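Local coordinates for intergenic-region protein (Escherichia coli CFT073, PDB 2WJ9) that probably counteracts the restriction of foreign DNA by the host, acting as an antirestriction protein of the ArdB type, at residues T32-A36 with P61-G65; L84-G90 with W117-N121; Q44-A48 with D165-Q169; I92-Y96 with M105-P109. One frame throughout, in Å; residues are numbered along the deposited sequence.

Interaction 1 of 4, residues T32-A36 with P61-G65; sequences TTSSA and PQHFG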
# COMPACT_ATOMS: atom_id res chain seq x y z
N THR B 32 13.95 7.70 -5.19
CA THR B 32 14.26 8.79 -6.16
C THR B 32 13.11 9.03 -7.15
O THR B 32 12.76 10.18 -7.41
CB THR B 32 15.57 8.51 -6.95
OG1 THR B 32 16.66 8.31 -6.04
CG2 THR B 32 15.90 9.67 -7.89
N THR B 33 12.53 7.96 -7.69
CA THR B 33 11.45 8.07 -8.70
C THR B 33 10.13 7.43 -8.27
O THR B 33 9.20 7.30 -9.08
CB THR B 33 11.87 7.44 -10.06
OG1 THR B 33 11.99 6.02 -9.93
CG2 THR B 33 13.18 8.02 -10.55
N SER B 34 10.02 7.06 -7.00
CA SER B 34 8.85 6.34 -6.50
C SER B 34 8.55 5.09 -7.35
O SER B 34 7.41 4.84 -7.77
CB SER B 34 7.64 7.28 -6.40
OG SER B 34 7.92 8.38 -5.54
N SER B 35 9.61 4.32 -7.59
CA SER B 35 9.59 3.04 -8.31
C SER B 35 8.58 2.02 -7.75
O SER B 35 8.18 2.13 -6.60
CB SER B 35 11.00 2.43 -8.25
OG SER B 35 10.99 1.02 -8.39
N ALA B 36 8.20 1.03 -8.55
CA ALA B 36 7.28 -0.03 -8.10
C ALA B 36 7.96 -0.99 -7.13
O ALA B 36 7.30 -1.77 -6.44
CB ALA B 36 6.73 -0.81 -9.29
N PRO B 61 6.79 15.58 -11.84
CA PRO B 61 7.07 14.59 -12.89
C PRO B 61 7.99 13.45 -12.42
O PRO B 61 7.79 12.30 -12.83
CB PRO B 61 7.71 15.42 -14.01
CG PRO B 61 8.27 16.62 -13.33
CD PRO B 61 7.34 16.91 -12.18
N GLN B 62 8.95 13.76 -11.54
CA GLN B 62 9.90 12.75 -11.05
C GLN B 62 9.20 11.61 -10.30
O GLN B 62 9.52 10.43 -10.51
CB GLN B 62 10.98 13.40 -10.17
CG GLN B 62 11.96 12.43 -9.52
CD GLN B 62 13.18 13.15 -8.91
OE1 GLN B 62 13.65 14.16 -9.43
NE2 GLN B 62 13.67 12.63 -7.78
N HIS B 63 8.23 11.96 -9.44
CA HIS B 63 7.54 10.98 -8.58
C HIS B 63 6.16 10.53 -9.07
O HIS B 63 5.67 9.48 -8.65
CB HIS B 63 7.44 11.51 -7.14
CG HIS B 63 8.76 11.71 -6.47
ND1 HIS B 63 9.43 10.69 -5.82
CD2 HIS B 63 9.55 12.81 -6.36
CE1 HIS B 63 10.57 11.15 -5.34
NE2 HIS B 63 10.67 12.43 -5.65
N PHE B 64 5.55 11.31 -9.96
CA PHE B 64 4.15 11.08 -10.37
C PHE B 64 3.95 11.05 -11.90
O PHE B 64 2.82 10.89 -12.37
CB PHE B 64 3.21 12.14 -9.74
CG PHE B 64 3.18 12.13 -8.23
CD1 PHE B 64 2.17 11.46 -7.54
CD2 PHE B 64 4.16 12.80 -7.49
CE1 PHE B 64 2.13 11.46 -6.14
CE2 PHE B 64 4.13 12.79 -6.10
CZ PHE B 64 3.12 12.13 -5.42
N GLY B 65 5.03 11.17 -12.67
CA GLY B 65 4.93 11.36 -14.13
C GLY B 65 4.31 10.24 -14.97
O GLY B 65 4.04 10.43 -16.16
O HOH W 1 5.22 6.63 -9.31
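T33 runs close past H63, their CA atoms 4.9 Å apart, where the irregular chain 32-36 crosses the C-terminal end of helix 59-64. S34 adopts a left-handed backbone conformation (phi 52°, psi 48°) and turns its CB toward the helix. A CA-H...O contact from T33 CA to Q62 O, 3.5 Å, reflects how near the backbones come. Beside it a water donates to both S34 O and H63 O, linking the two main chains a second time.

Two side chains reach out from the helix. Q62 is extended, with CG anti to its backbone N (chi1 176°), and this carries the amide out to T32, where NE2 donates to T32 O over 2.6 Å. The carbonyl oxygen lies near the plane of the amide, whereas the donor is tilted out of the T32 carbonyl plane. H63 uses its ring edge: ND1 donates to S34 OG at 2.8 Å, the hydroxyl oxygen lying nearly in the imidazole plane. T32 O approaches the same ring obliquely, 3.2 Å from H63 CE1, while CG of the preceding Q62 rests over one face toward the rim.

S34 OG has a second partner, G101 O, between the two hairpin strands, and S34 O bonds Y154 OH of the second subunit, placing S34 against the hairpin and at the dimer interface. With ND1 donating to it, the hydroxyl oxygen acts as acceptor toward the imidazole, which leaves its own proton for the carbonyl of G101, consistent with a hydrogen on ND1. The two bonds at OG probably set the S34 rotamer, and the ND1 bond helps orient the imidazole.

Interaction 2 of 4, residues L84-G90 with W117-N121; sequences LCENYCG and WVLFN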
# COMPACT_ATOMS: atom_id res chain seq x y z
N LEU B 84 -12.16 20.71 3.11
CA LEU B 84 -12.05 20.19 4.48
C LEU B 84 -11.97 21.30 5.53
O LEU B 84 -12.47 21.12 6.64
CB LEU B 84 -10.85 19.26 4.61
CG LEU B 84 -10.92 17.98 3.77
CD1 LEU B 84 -9.63 17.17 3.87
CD2 LEU B 84 -12.15 17.14 4.15
N CYS B 85 -11.34 22.42 5.19
CA CYS B 85 -11.08 23.48 6.16
C CYS B 85 -12.37 24.19 6.60
O CYS B 85 -13.14 24.65 5.77
CB CYS B 85 -10.10 24.51 5.59
SG CYS B 85 -9.55 25.76 6.79
N GLU B 86 -12.57 24.27 7.91
CA GLU B 86 -13.78 24.86 8.50
C GLU B 86 -13.81 26.38 8.38
O GLU B 86 -14.83 26.96 7.98
CB GLU B 86 -13.88 24.44 9.96
CG GLU B 86 -15.06 25.02 10.73
CD GLU B 86 -15.26 24.33 12.07
OE1 GLU B 86 -15.45 23.10 12.06
OE2 GLU B 86 -15.23 25.01 13.11
N ASN B 87 -12.70 27.03 8.73
CA ASN B 87 -12.60 28.50 8.64
C ASN B 87 -11.34 28.91 7.89
O ASN B 87 -11.31 28.84 6.67
CB ASN B 87 -12.69 29.15 10.04
CG ASN B 87 -14.12 29.26 10.55
OD1 ASN B 87 -15.03 29.64 9.81
ND2 ASN B 87 -14.32 28.96 11.83
N TYR B 88 -10.29 29.34 8.60
CA TYR B 88 -9.04 29.71 7.94
C TYR B 88 -7.92 28.74 8.29
O TYR B 88 -7.62 28.51 9.47
CB TYR B 88 -8.61 31.15 8.28
CG TYR B 88 -7.35 31.55 7.55
CD1 TYR B 88 -7.36 31.79 6.17
CD2 TYR B 88 -6.13 31.66 8.22
CE1 TYR B 88 -6.19 32.15 5.49
CE2 TYR B 88 -4.96 32.02 7.55
CZ TYR B 88 -5.00 32.26 6.19
OH TYR B 88 -3.85 32.61 5.51
N CYS B 89 -7.30 28.17 7.26
CA CYS B 89 -6.19 27.25 7.45
C CYS B 89 -4.89 27.93 6.99
O CYS B 89 -4.11 28.38 7.83
CB CYS B 89 -6.48 25.92 6.74
SG CYS B 89 -7.83 24.95 7.55
N GLY B 90 -4.68 28.05 5.69
CA GLY B 90 -3.56 28.85 5.17
C GLY B 90 -2.23 28.11 5.21
O GLY B 90 -2.16 26.94 4.84
N TRP B 117 -5.56 23.29 13.28
CA TRP B 117 -6.68 23.54 12.36
C TRP B 117 -7.86 22.61 12.64
O TRP B 117 -7.68 21.45 13.02
CB TRP B 117 -6.26 23.34 10.90
CG TRP B 117 -5.23 24.30 10.37
CD1 TRP B 117 -4.81 25.47 10.93
CD2 TRP B 117 -4.52 24.17 9.13
NE1 TRP B 117 -3.87 26.07 10.13
CE2 TRP B 117 -3.67 25.30 9.02
CE3 TRP B 117 -4.50 23.21 8.12
CZ2 TRP B 117 -2.82 25.48 7.92
CZ3 TRP B 117 -3.66 23.40 7.03
CH2 TRP B 117 -2.83 24.52 6.94
N VAL B 118 -9.07 23.12 12.43
CA VAL B 118 -10.28 22.30 12.49
C VAL B 118 -10.78 21.99 11.08
O VAL B 118 -10.98 22.90 10.28
CB VAL B 118 -11.40 23.02 13.26
CG1 VAL B 118 -12.65 22.13 13.33
CG2 VAL B 118 -10.93 23.40 14.66
N LEU B 119 -10.96 20.70 10.80
CA LEU B 119 -11.43 20.22 9.50
C LEU B 119 -12.80 19.57 9.65
O LEU B 119 -13.13 19.05 10.72
CB LEU B 119 -10.45 19.21 8.91
CG LEU B 119 -9.16 19.77 8.29
CD1 LEU B 119 -8.30 20.48 9.31
CD2 LEU B 119 -8.38 18.64 7.61
N PHE B 120 -13.59 19.61 8.58
CA PHE B 120 -14.90 18.95 8.53
C PHE B 120 -15.12 18.32 7.16
O PHE B 120 -15.04 19.00 6.14
CB PHE B 120 -16.03 19.93 8.84
CG PHE B 120 -17.41 19.34 8.65
CD1 PHE B 120 -17.91 18.41 9.55
CD2 PHE B 120 -18.20 19.70 7.57
CE1 PHE B 120 -19.18 17.85 9.39
CE2 PHE B 120 -19.47 19.16 7.39
CZ PHE B 120 -19.96 18.23 8.30
N ASN B 121 -15.42 17.02 7.15
CA ASN B 121 -15.73 16.29 5.93
C ASN B 121 -17.23 16.01 5.85
O ASN B 121 -17.77 15.23 6.62
CB ASN B 121 -14.94 14.98 5.89
CG ASN B 121 -15.07 14.24 4.56
OD1 ASN B 121 -15.85 14.61 3.69
ND2 ASN B 121 -14.30 13.17 4.41
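C89 and W117 meet because each side chain starts out beside its own backbone N, C89 SG with chi1 -70° and W117 CG with chi1 -65°. These torsions put the methylene of C89 over the indole and leave its sulfur beside CD2 and CE3. The cysteine closes a small disulfide loop with C85, SG to SG 2.0 Å, that follows helix 73-84 and lies against strand 117-121. C89 CB sits 3.5 Å from the centroid of the six-membered ring, almost on its normal, a CH-pi contact over the face; SG makes an oblique sulfur-aromatic contact with the five-membered ring.

The start of the loop pairs with the strand through a single beta bridge between C85 and L119. F120 N donates to L84 O over 2.7 Å, in the carbonyl plane, and on the other side of the bridge E86 N donates to V118 O over 3.2 Å with the donor somewhat tilted. L119 CA passes L84 O in a CA-H...O contact, and L84 CB packs on L119 CD2 at 3.9 Å. L84 and N121 run side by side, the methyl CD2 of L84 on CB of N121, whose amide nitrogen is bonded to I179 O.

A135 of helix 132-151 packs on W117 and L119, and M81 of helix 73-84 on C89 and L119. The disulfide closes the loop on itself; the two backbone bonds and the C89-W117 packing hold it on the two-stranded sheet 117-121 and 126-130. E86 extends alongside V118, OE1 3.2 Å from V118 CG1, and that oxygen also forms a salt bridge with R127.

Interaction 3 of 4, residues Q44-A48 with D165-Q169; sequences QQLVA and DYALQ. With MPD ((4S)-2-methyl-2,4-pentanediol), chain K.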
# COMPACT_ATOMS: atom_id res chain seq x y z
N GLN B 44 8.66 -1.45 9.02
CA GLN B 44 9.67 -0.42 8.72
C GLN B 44 9.33 0.94 9.32
O GLN B 44 8.20 1.41 9.19
CB GLN B 44 9.83 -0.26 7.20
CG GLN B 44 10.66 0.98 6.77
CD GLN B 44 10.67 1.21 5.27
OE1 GLN B 44 9.72 0.88 4.56
NE2 GLN B 44 11.75 1.82 4.79
N GLN B 45 10.33 1.59 9.94
CA GLN B 45 10.17 2.96 10.45
C GLN B 45 10.16 3.93 9.28
O GLN B 45 11.16 4.05 8.55
CB GLN B 45 11.30 3.36 11.41
CG GLN B 45 11.28 4.84 11.84
CD GLN B 45 10.00 5.24 12.56
OE1 GLN B 45 9.31 6.18 12.16
NE2 GLN B 45 9.68 4.51 13.60
N LEU B 46 9.05 4.65 9.12
CA LEU B 46 8.87 5.57 8.00
C LEU B 46 9.25 7.00 8.39
O LEU B 46 8.98 7.46 9.52
CB LEU B 46 7.44 5.47 7.45
CG LEU B 46 7.05 4.07 6.96
CD1 LEU B 46 5.57 4.01 6.59
CD2 LEU B 46 7.91 3.59 5.78
N VAL B 47 9.91 7.70 7.47
CA VAL B 47 10.44 9.04 7.71
C VAL B 47 10.20 9.91 6.48
O VAL B 47 10.45 9.47 5.35
CB VAL B 47 11.95 9.00 8.03
CG1 VAL B 47 12.53 10.41 8.13
CG2 VAL B 47 12.20 8.22 9.32
N ALA B 48 9.70 11.13 6.71
CA ALA B 48 9.52 12.14 5.66
C ALA B 48 10.71 13.10 5.64
O ALA B 48 11.18 13.54 6.69
CB ALA B 48 8.24 12.91 5.90
N ASP B 165 0.46 4.27 4.96
CA ASP B 165 1.34 3.66 5.97
C ASP B 165 2.00 4.70 6.89
O ASP B 165 2.09 4.50 8.10
CB ASP B 165 2.44 2.80 5.32
CG ASP B 165 1.98 1.41 4.96
OD1 ASP B 165 0.79 1.06 5.16
OD2 ASP B 165 2.84 0.63 4.48
N TYR B 166 2.47 5.80 6.31
CA TYR B 166 3.00 6.92 7.09
C TYR B 166 1.95 7.50 8.05
O TYR B 166 2.26 7.80 9.22
CB TYR B 166 3.54 8.01 6.15
CG TYR B 166 4.22 9.17 6.85
CD1 TYR B 166 5.40 8.97 7.57
CD2 TYR B 166 3.72 10.46 6.76
CE1 TYR B 166 6.03 10.03 8.20
CE2 TYR B 166 4.35 11.52 7.39
CZ TYR B 166 5.51 11.30 8.11
OH TYR B 166 6.15 12.35 8.74
N ALA B 167 0.71 7.62 7.57
CA ALA B 167 -0.42 8.08 8.40
C ALA B 167 -0.70 7.11 9.55
O ALA B 167 -0.99 7.54 10.67
CB ALA B 167 -1.68 8.27 7.55
N LEU B 168 -0.61 5.81 9.26
CA LEU B 168 -0.86 4.79 10.28
C LEU B 168 0.17 4.81 11.40
O LEU B 168 -0.12 4.35 12.50
CB LEU B 168 -0.95 3.39 9.64
CG LEU B 168 -2.24 3.14 8.84
CD1 LEU B 168 -2.14 1.84 8.01
CD2 LEU B 168 -3.46 3.09 9.75
N GLN B 169 1.36 5.35 11.13
CA GLN B 169 2.43 5.46 12.14
C GLN B 169 2.47 6.84 12.82
O GLN B 169 3.25 7.04 13.75
CB GLN B 169 3.80 5.18 11.51
CG GLN B 169 3.98 3.74 10.99
CD GLN B 169 5.39 3.44 10.50
OE1 GLN B 169 6.28 4.29 10.54
NE2 GLN B 169 5.59 2.21 10.05
C1 MPD K . 2.25 -1.77 9.02
C2 MPD K . 2.56 -0.32 9.38
O2 MPD K . 3.66 0.01 10.22
CM MPD K . 1.60 0.78 9.00
C3 MPD K . 3.38 -0.18 8.05
C4 MPD K . 4.94 -0.28 8.06
O4 MPD K . 5.52 -1.13 9.06
C5 MPD K . 5.48 -0.65 6.67
O HOH W 2 6.44 7.04 10.79
O HOH W 3 9.13 11.81 9.45
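Where helix 154-168 runs out, Q169 reaches across to the irregular chain that leads into strand 48-50, and its side-chain amide bonds to the backbone of Q44 and L46. The amide is held at both ends. NE2 donates to Q44 O over 2.9 Å in an almost straight bond (178°), the oxygen lying in the amide plane. L46 N donates to Q169 OE1 over 3.1 Å, in the carbonyl plane and on a lone pair. Two bonds to residues two apart hold the group flat and set its rotation; a water lies 2.8 Å from OE1 and close to L46 O as well.

L46 fills the angle beneath this amide. Its CG stands beside the backbone N (chi1 -59°), bringing CD1 to the first residues of 165-169, 3.6 Å from both D165 CB and Y166 N. Y166 meets L46 CB with its ring edge, near the ring plane, and its hydroxyl end reaches A48 CB at 3.6 Å. A second water accepts from A48 N and contacts Y166 OH, whose other bond, to E133, is weak. The contact therefore ties the edge strand of the three-stranded antiparallel sheet to the helical layer, with L98 of the adjoining strand touching both A48 and Y166.

A 2-methyl-2,4-pentanediol molecule, probably from the crystallisation liquor, sits beside Q44, D165 and Q169. Q169 NE2 also donates to its O2, 2.9 Å away, and Q44 N to its O4. The diol lies along the carboxylate of D165, which itself forms a salt bridge with R164 of the second subunit.

Interaction 4 of 4, residues I92-Y96 with M105-P109; sequences IWNLY and MAPEP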
# COMPACT_ATOMS: atom_id res chain seq x y z
N ILE B 92 2.29 27.85 4.69
CA ILE B 92 3.30 27.76 3.64
C ILE B 92 3.56 26.28 3.40
O ILE B 92 3.94 25.57 4.32
CB ILE B 92 4.63 28.45 4.07
CG1 ILE B 92 4.39 29.92 4.46
CG2 ILE B 92 5.68 28.36 2.96
CD1 ILE B 92 3.88 30.79 3.33
N TRP B 93 3.34 25.81 2.16
CA TRP B 93 3.35 24.38 1.85
C TRP B 93 4.69 23.91 1.26
O TRP B 93 5.23 24.52 0.34
CB TRP B 93 2.19 24.04 0.91
CG TRP B 93 0.88 24.15 1.61
CD1 TRP B 93 0.34 25.28 2.17
CD2 TRP B 93 -0.06 23.09 1.87
NE1 TRP B 93 -0.87 24.98 2.75
CE2 TRP B 93 -1.14 23.65 2.57
CE3 TRP B 93 -0.09 21.72 1.56
CZ2 TRP B 93 -2.24 22.90 2.99
CZ3 TRP B 93 -1.19 20.97 1.97
CH2 TRP B 93 -2.25 21.56 2.67
N ASN B 94 5.20 22.82 1.82
CA ASN B 94 6.46 22.20 1.38
C ASN B 94 6.21 20.84 0.73
O ASN B 94 5.15 20.24 0.89
CB ASN B 94 7.41 22.01 2.56
CG ASN B 94 7.69 23.29 3.32
OD1 ASN B 94 7.63 23.32 4.56
ND2 ASN B 94 8.00 24.36 2.60
N LEU B 95 7.22 20.36 0.01
CA LEU B 95 7.18 19.05 -0.63
C LEU B 95 8.08 18.07 0.13
O LEU B 95 9.17 18.44 0.59
CB LEU B 95 7.59 19.15 -2.10
CG LEU B 95 6.87 20.21 -2.94
CD1 LEU B 95 7.32 20.16 -4.41
CD2 LEU B 95 5.34 20.07 -2.85
N TYR B 96 7.61 16.83 0.26
CA TYR B 96 8.29 15.78 1.04
C TYR B 96 8.35 14.43 0.31
O TYR B 96 7.42 14.04 -0.39
CB TYR B 96 7.57 15.58 2.39
CG TYR B 96 7.60 16.79 3.29
CD1 TYR B 96 8.68 17.02 4.14
CD2 TYR B 96 6.57 17.72 3.27
CE1 TYR B 96 8.72 18.14 4.96
CE2 TYR B 96 6.59 18.84 4.10
CZ TYR B 96 7.68 19.05 4.93
OH TYR B 96 7.71 20.18 5.74
N MET B 105 2.71 16.59 0.03
CA MET B 105 2.93 18.01 0.33
C MET B 105 2.15 18.40 1.57
O MET B 105 1.05 17.90 1.79
CB MET B 105 2.54 18.90 -0.86
CG MET B 105 1.06 18.91 -1.19
SD MET B 105 0.64 19.85 -2.69
CE MET B 105 1.65 21.29 -2.48
N ALA B 106 2.74 19.27 2.39
CA ALA B 106 2.10 19.72 3.63
C ALA B 106 2.77 20.97 4.17
O ALA B 106 3.88 21.31 3.76
CB ALA B 106 2.18 18.60 4.68
N PRO B 107 2.09 21.69 5.08
CA PRO B 107 2.85 22.60 5.93
C PRO B 107 3.84 21.87 6.85
O PRO B 107 3.73 20.65 7.07
CB PRO B 107 1.77 23.32 6.75
CG PRO B 107 0.49 23.09 6.00
CD PRO B 107 0.65 21.75 5.34
N GLU B 108 4.81 22.62 7.37
CA GLU B 108 5.87 22.09 8.24
C GLU B 108 5.31 21.40 9.49
O GLU B 108 4.30 21.84 10.04
CB GLU B 108 6.74 23.28 8.67
CG GLU B 108 8.04 22.94 9.33
CD GLU B 108 8.83 24.21 9.64
OE1 GLU B 108 9.87 24.44 8.99
OE2 GLU B 108 8.38 24.98 10.51
N PRO B 109 5.97 20.31 9.96
CA PRO B 109 5.60 19.72 11.25
C PRO B 109 6.06 20.54 12.46
O PRO B 109 6.77 21.53 12.30
CB PRO B 109 6.31 18.36 11.23
CG PRO B 109 7.47 18.56 10.33
CD PRO B 109 7.04 19.55 9.29
O HOH W 4 5.45 25.37 6.56
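P107 turns its CD-CG edge onto the face of W93: its CD stands 3.6 Å from the centroid of the six-membered indole ring, only 4° off the normal, a CH-pi contact over the face. The two side chains run side by side, with CG of the proline near CE2. W93 CE3 also approaches M105 CG. M105 CG lies between the backbone N and the carbonyl carbon (chi1 66°), which lays the chain alongside L95; CD2 of that leucine is 3.6 Å from M105 CB. V77 and F78 of helix 73-84 continue this apolar patch around M105, and F78 also meets W93 edge-to-face.

On the other side of the sheet the ring of Y96 has A106 O at its edge, in plane, 3.7 Å from Y96 CE2, and its hydroxyl comes within 3.6 Å of E108 CA.

The polar frame is backbone. N94 N donates to A106 O over 2.8 Å from above the carbonyl plane, and A106 N returns a bond to N94 O over 3.0 Å, in plane. Farther out, a water donates to I92 O and accepts from E108 N, bridging the chains where they part. P107 O is buried with no partner. Outside this pair W93 NE1 is bonded to G90 O. Such reciprocal bonding of N94 with A106, flanked by the non-hydrogen-bonded pair L95 and M105, is the antiparallel pattern of the beta hairpin 93-98 and 103-107.

Interactions 2 and 4 touch: W117 CH2 meets P107 CG at 3.7 Å, so the indole of W117 also reaches the hairpin, and G90 O bonds W93 NE1. Interactions 3 and 4 have centres 16 Å apart and come within about 4 Å at their nearest atoms; they share the three-stranded sheet, with 48-50 and 103-107 at its edges. Interaction 1 lies across the chain from interaction 2, centres 30 Å apart. Interactions 1 and 3 both approach the second subunit, and C37, just after 32-36, is joined to C149 of the partner subunit by an interchain disulfide in a structure of this protein. The bound diol, probably from the crystallisation liquor, belongs to interaction 3.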